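Beta-hexosaminidase Amuc_2018 (Akkermansia muciniphila, PDB 6JEB) hydrolyses terminal non-reducing N-acetylglucosamine and N-acetylgalactosamine residues from beta-linked glycans, including N-glycans and chitobiose, as a zinc-containing glycosidase of family 20. Local coordinates at residues A[186-191]-A[237-242]; A[252-257]-A[295-300]. One frame throughout, in Å; residues are numbered along the deposited sequence.

Interaction 1 of 2, residues A[186-191]-A[237-242]; sequences PEIDMP and ASVFNE
Val239, on the buried side of helix 230-246, meets tip to tip with Ile188, the residue next after Glu187 of strand 183-187. Its CG1 lies anti to its own backbone N (chi1 172°), which carries this methyl inward to 3.8 Å from CG1 of Ile188; the same Val239 CG1 also lies 4.0 Å from Ile188 CD1. One turn later in the helix, Leu243 also touches Ile188, as does Tyr236 one turn earlier. The pairing belongs to the outer layer of the (beta/alpha)8 barrel of the catalytic domain, where a helix covers the outward-facing side chains of a strand and of the chain that continues it; Glu187 points the other way and hydrogen-bonds to His125, His127 and Trp307. Next along the helix, Phe240 reaches Met190 with the far edge of its ring. The Met190 methyl CE sits near the ring plane, 3.9 Å from Phe240 CZ and 4.1 Å from Phe240 CE1, so the approach is edge-on. A bend in the thioether, with chi3 at 80°, turns CE toward this edge. Thr293 and Leu297 of helix 282-299 also touch Phe240, and Thr293 touches Met190.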
loop_
_atom_site.group_PDB
_atom_site.type_symbol
_atom_site.label_atom_id
_atom_site.label_comp_id
_atom_site.label_asym_id
_atom_site.label_seq_id
_atom_site.Cartn_x
_atom_site.Cartn_y
_atom_site.Cartn_z
ATOM N N PRO A 186 1.667 -3.288 8.832
ATOM C CA PRO A 186 1.761 -4.733 8.567
ATOM C C PRO A 186 0.382 -5.335 8.324
ATOM O O PRO A 186 -0.609 -4.935 8.944
ATOM C CB PRO A 186 2.354 -5.284 9.870
ATOM C CG PRO A 186 1.768 -4.333 10.939
ATOM C CD PRO A 186 1.764 -2.962 10.272
ATOM N N GLU A 187 0.318 -6.316 7.418
ATOM C CA GLU A 187 -0.911 -7.075 7.188
ATOM C C GLU A 187 -0.682 -8.539 7.529
ATOM O O GLU A 187 0.234 -9.174 6.985
ATOM C CB GLU A 187 -1.431 -6.961 5.751
ATOM C CG GLU A 187 -2.724 -7.751 5.531
ATOM C CD GLU A 187 -3.185 -7.760 4.088
ATOM O OE1 GLU A 187 -2.636 -6.988 3.264
ATOM O OE2 GLU A 187 -4.104 -8.546 3.776
ATOM N N ILE A 188 -1.509 -9.058 8.427
ATOM C CA ILE A 188 -1.611 -10.487 8.708
ATOM C C ILE A 188 -2.969 -10.903 8.163
ATOM O O ILE A 188 -4.005 -10.665 8.798
ATOM C CB ILE A 188 -1.494 -10.792 10.206
ATOM C CG1 ILE A 188 -0.292 -10.068 10.831
ATOM C CG2 ILE A 188 -1.430 -12.306 10.444
ATOM C CD1 ILE A 188 1.060 -10.458 10.251
ATOM N N ASP A 189 -2.986 -11.494 6.971
ATOM C CA ASP A 189 -4.254 -11.758 6.299
ATOM C C ASP A 189 -4.964 -12.940 6.973
ATOM O O ASP A 189 -4.376 -14.009 7.175
ATOM C CB ASP A 189 -3.995 -12.012 4.809
ATOM C CG ASP A 189 -5.244 -11.868 3.948
ATOM O OD1 ASP A 189 -6.368 -11.981 4.482
ATOM O OD2 ASP A 189 -5.083 -11.658 2.715
ATOM N N MET A 190 -6.221 -12.734 7.358
ATOM C CA MET A 190 -7.012 -13.765 8.017
ATOM C C MET A 190 -8.479 -13.491 7.725
ATOM O O MET A 190 -8.852 -12.347 7.446
ATOM C CB MET A 190 -6.770 -13.735 9.530
ATOM C CG MET A 190 -7.064 -12.387 10.156
ATOM S SD MET A 190 -6.616 -12.325 11.898
ATOM C CE MET A 190 -4.867 -12.069 11.787
ATOM N N PRO A 191 -9.345 -14.520 7.785
ATOM C CA PRO A 191 -9.039 -15.908 8.140
ATOM C C PRO A 191 -8.548 -16.755 6.965
ATOM O O PRO A 191 -8.099 -17.882 7.194
ATOM C CB PRO A 191 -10.385 -16.429 8.654
ATOM C CG PRO A 191 -11.405 -15.679 7.823
ATOM C CD PRO A 191 -10.795 -14.300 7.610
ATOM N N ALA A 237 -2.458 -13.698 19.246
ATOM C CA ALA A 237 -1.983 -12.822 20.315
ATOM C C ALA A 237 -0.468 -12.675 20.260
ATOM O O ALA A 237 0.062 -11.570 20.431
ATOM C CB ALA A 237 -2.434 -13.337 21.687
ATOM N N SER A 238 0.246 -13.777 19.995
ATOM C CA SER A 238 1.701 -13.703 19.872
ATOM C C SER A 238 2.108 -12.890 18.656
ATOM O O SER A 238 3.055 -12.099 18.724
ATOM C CB SER A 238 2.300 -15.103 19.775
ATOM O OG SER A 238 2.001 -15.859 20.930
ATOM N N VAL A 239 1.425 -13.100 17.524
ATOM C CA VAL A 239 1.695 -12.306 16.327
ATOM C C VAL A 239 1.524 -10.826 16.634
ATOM O O VAL A 239 2.393 -10.000 16.327
ATOM C CB VAL A 239 0.778 -12.747 15.172
ATOM C CG1 VAL A 239 0.920 -11.790 13.987
ATOM C CG2 VAL A 239 1.091 -14.174 14.757
ATOM N N PHE A 240 0.393 -10.467 17.246
ATOM C CA PHE A 240 0.109 -9.061 17.500
ATOM C C PHE A 240 1.087 -8.456 18.500
ATOM O O PHE A 240 1.400 -7.264 18.404
ATOM C CB PHE A 240 -1.334 -8.881 17.977
ATOM C CG PHE A 240 -2.377 -9.315 16.975
ATOM C CD1 PHE A 240 -2.078 -9.453 15.629
ATOM C CD2 PHE A 240 -3.672 -9.589 17.400
ATOM C CE1 PHE A 240 -3.054 -9.853 14.718
ATOM C CE2 PHE A 240 -4.653 -9.989 16.503
ATOM C CZ PHE A 240 -4.344 -10.123 15.157
ATOM N N ASN A 241 1.563 -9.244 19.470
ATOM C CA ASN A 241 2.582 -8.738 20.387
ATOM C C ASN A 241 3.867 -8.390 19.642
ATOM O O ASN A 241 4.501 -7.365 19.929
ATOM C CB ASN A 241 2.842 -9.750 21.506
ATOM C CG ASN A 241 1.715 -9.797 22.524
ATOM O OD1 ASN A 241 0.946 -8.843 22.662
ATOM N ND2 ASN A 241 1.617 -10.907 23.250
ATOM N N GLU A 242 4.266 -9.222 18.674
ATOM C CA GLU A 242 5.433 -8.881 17.864
ATOM C C GLU A 242 5.188 -7.610 17.072
ATOM O O GLU A 242 6.072 -6.751 16.970
ATOM C CB GLU A 242 5.783 -10.017 16.901
ATOM C CG GLU A 242 6.286 -11.243 17.592
ATOM C CD GLU A 242 7.440 -10.930 18.520
ATOM O OE1 GLU A 242 8.482 -10.443 18.024
ATOM O OE2 GLU A 242 7.297 -11.163 19.737
#

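Interaction 2 of 2, residues A[252-257]-A[295-300]; sequences VHLGGD and ALLAKN. With ACM (acetamide), chain C.
Strand 251-253 of the (beta/alpha)8 barrel runs into the active-site loop that carries Asp257 and, next to it, the active-site residue Glu258; Val252 of the strand and Leu254, two residues on, pack on Leu297 of helix 282-299. Leu297 splits its two methyls between them. CD2 of Leu297 lies obliquely across Val252, 3.8 Å from Val252 CG2 and as close to its CB, while CD1 of Leu297 meets Leu254 CD1 tip to tip at 4.0 Å. Phe240 of helix 230-246 and Pro304 of the next strand touch both Leu254 and Leu297. His253 faces the other way, into the barrel, where its ring stacks on His125. His253 ND1, 3.0 Å from Gly255 N, accepts that N-H in the ring plane, so the bond holds the imidazole's rotation and the start of the turn together. Gly255 and Gly256 both take positive phi, the second at angles that suit glycine and few other residues. Beyond this turn, OD2 of Asp257 accepts a hydrogen bond from acetamide N, at 160°; its 2.5 Å is shorter than a normal N-H...O bond and so doubtful in detail. With CG between its backbone N and carbonyl carbon (chi1 57°), Asp257 also lays CB 3.7 Å from acetamide C2. Replacing Asp257 by an alanine would probably leave the acetamide N-H without this acceptor and the amide freer to turn about its bond to Tyr352. Acetamide resembles the substrate's 2-acetamido group, so this placement is consistent with Asp257 orienting that group for substrate-assisted catalysis.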
loop_
_atom_site.group_PDB
_atom_site.type_symbol
_atom_site.label_atom_id
_atom_site.label_comp_id
_atom_site.label_asym_id
_atom_site.label_seq_id
_atom_site.Cartn_x
_atom_site.Cartn_y
_atom_site.Cartn_z
ATOM N N VAL A 252 -2.945 -2.597 12.380
ATOM C CA VAL A 252 -2.725 -3.953 11.882
ATOM C C VAL A 252 -3.814 -4.250 10.865
ATOM O O VAL A 252 -5.002 -4.325 11.213
ATOM C CB VAL A 252 -2.714 -4.997 13.006
ATOM C CG1 VAL A 252 -2.490 -6.388 12.426
ATOM C CG2 VAL A 252 -1.629 -4.668 14.022
ATOM N N HIS A 253 -3.419 -4.396 9.605
ATOM C CA HIS A 253 -4.347 -4.780 8.550
ATOM C C HIS A 253 -4.599 -6.276 8.703
ATOM O O HIS A 253 -3.651 -7.069 8.730
ATOM C CB HIS A 253 -3.687 -4.456 7.211
ATOM C CG HIS A 253 -4.620 -4.426 6.037
ATOM N ND1 HIS A 253 -5.495 -5.452 5.744
ATOM C CD2 HIS A 253 -4.767 -3.512 5.047
ATOM C CE1 HIS A 253 -6.150 -5.166 4.634
ATOM N NE2 HIS A 253 -5.738 -3.986 4.197
ATOM N N LEU A 254 -5.864 -6.659 8.874
ATOM C CA LEU A 254 -6.232 -8.055 9.073
ATOM C C LEU A 254 -6.631 -8.755 7.779
ATOM O O LEU A 254 -6.997 -9.936 7.810
ATOM C CB LEU A 254 -7.367 -8.157 10.098
ATOM C CG LEU A 254 -7.069 -7.644 11.510
ATOM C CD1 LEU A 254 -8.322 -7.775 12.365
ATOM C CD2 LEU A 254 -5.886 -8.405 12.130
ATOM N N GLY A 255 -6.567 -8.065 6.645
ATOM C CA GLY A 255 -6.923 -8.696 5.390
ATOM C C GLY A 255 -8.409 -8.970 5.283
ATOM O O GLY A 255 -9.212 -8.040 5.158
ATOM N N GLY A 256 -8.798 -10.240 5.324
ATOM C CA GLY A 256 -10.199 -10.594 5.224
ATOM C C GLY A 256 -10.703 -10.785 3.813
ATOM O O GLY A 256 -11.905 -11.006 3.628
ATOM N N ASP A 257 -9.828 -10.713 2.814
ATOM C CA ASP A 257 -10.250 -10.826 1.429
ATOM C C ASP A 257 -10.403 -12.284 1.009
ATOM O O ASP A 257 -9.710 -13.179 1.507
ATOM C CB ASP A 257 -9.242 -10.139 0.509
ATOM C CG ASP A 257 -7.827 -10.690 0.660
ATOM O OD1 ASP A 257 -7.388 -10.932 1.801
ATOM O OD2 ASP A 257 -7.151 -10.879 -0.371
ATOM N N ALA A 295 -10.633 -7.121 19.496
ATOM C CA ALA A 295 -10.478 -7.023 20.945
ATOM C C ALA A 295 -9.061 -7.381 21.370
ATOM O O ALA A 295 -8.500 -6.745 22.271
ATOM C CB ALA A 295 -11.499 -7.912 21.652
ATOM N N LEU A 296 -8.463 -8.393 20.730
ATOM C CA LEU A 296 -7.066 -8.719 21.005
ATOM C C LEU A 296 -6.163 -7.542 20.667
ATOM O O LEU A 296 -5.273 -7.182 21.446
ATOM C CB LEU A 296 -6.636 -9.939 20.194
ATOM C CG LEU A 296 -6.832 -11.339 20.751
ATOM C CD1 LEU A 296 -6.157 -12.329 19.813
ATOM C CD2 LEU A 296 -6.266 -11.451 22.160
ATOM N N LEU A 297 -6.369 -6.942 19.491
ATOM C CA LEU A 297 -5.585 -5.773 19.108
ATOM C C LEU A 297 -5.747 -4.640 20.116
ATOM O O LEU A 297 -4.771 -3.972 20.473
ATOM C CB LEU A 297 -6.003 -5.303 17.718
ATOM C CG LEU A 297 -5.643 -6.227 16.550
ATOM C CD1 LEU A 297 -6.348 -5.782 15.264
ATOM C CD2 LEU A 297 -4.122 -6.259 16.350
ATOM N N ALA A 298 -6.977 -4.406 20.579
ATOM C CA ALA A 298 -7.224 -3.291 21.488
ATOM C C ALA A 298 -6.446 -3.429 22.791
ATOM O O ALA A 298 -6.090 -2.419 23.407
ATOM C CB ALA A 298 -8.724 -3.149 21.747
ATOM N N LYS A 299 -6.161 -4.661 23.221
ATOM C CA LYS A 299 -5.358 -4.857 24.426
ATOM C C LYS A 299 -3.955 -4.278 24.278
ATOM O O LYS A 299 -3.310 -3.954 25.283
ATOM C CB LYS A 299 -5.271 -6.344 24.763
ATOM C CG LYS A 299 -6.461 -6.895 25.519
ATOM C CD LYS A 299 -6.375 -8.412 25.623
ATOM C CE LYS A 299 -4.930 -8.892 25.739
ATOM N NZ LYS A 299 -4.557 -9.354 27.107
ATOM N N ASN A 300 -3.460 -4.163 23.046
ATOM C CA ASN A 300 -2.158 -3.574 22.767
ATOM C C ASN A 300 -2.264 -2.145 22.265
ATOM O O ASN A 300 -1.262 -1.592 21.798
ATOM C CB ASN A 300 -1.402 -4.393 21.719
ATOM C CG ASN A 300 -1.135 -5.813 22.155
ATOM O OD1 ASN A 300 -0.971 -6.094 23.345
ATOM N ND2 ASN A 300 -1.079 -6.722 21.188
HETATM C C1 ACM C . -7.325 -8.635 -2.899
HETATM O O ACM C . -7.171 -8.218 -4.002
HETATM N N ACM C . -7.328 -10.050 -2.702
HETATM C C2 ACM C . -7.528 -7.746 -1.685
#

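Both contacts lie on one sector of the catalytic barrel, their centres about 7 Å apart. They come in series along the chain: the chain running on from strand 183-187 packs on helix 230-246 in interaction 1, then strand 251-253 and the residue after it pack on helix 282-299 in interaction 2. These are the two outermost strands in the order of the eight-stranded parallel sheet, and their hydrogen bond, probably Pro186 O with His253 N (2.9 Å), lies where the barrel closes. The two helices pack together as well, through Phe240 and Leu297. At the catalytic end Asp189 comes beside Asp257, so both contacts sit behind loops that reach the pocket, with Asp257 bound to the acetamide.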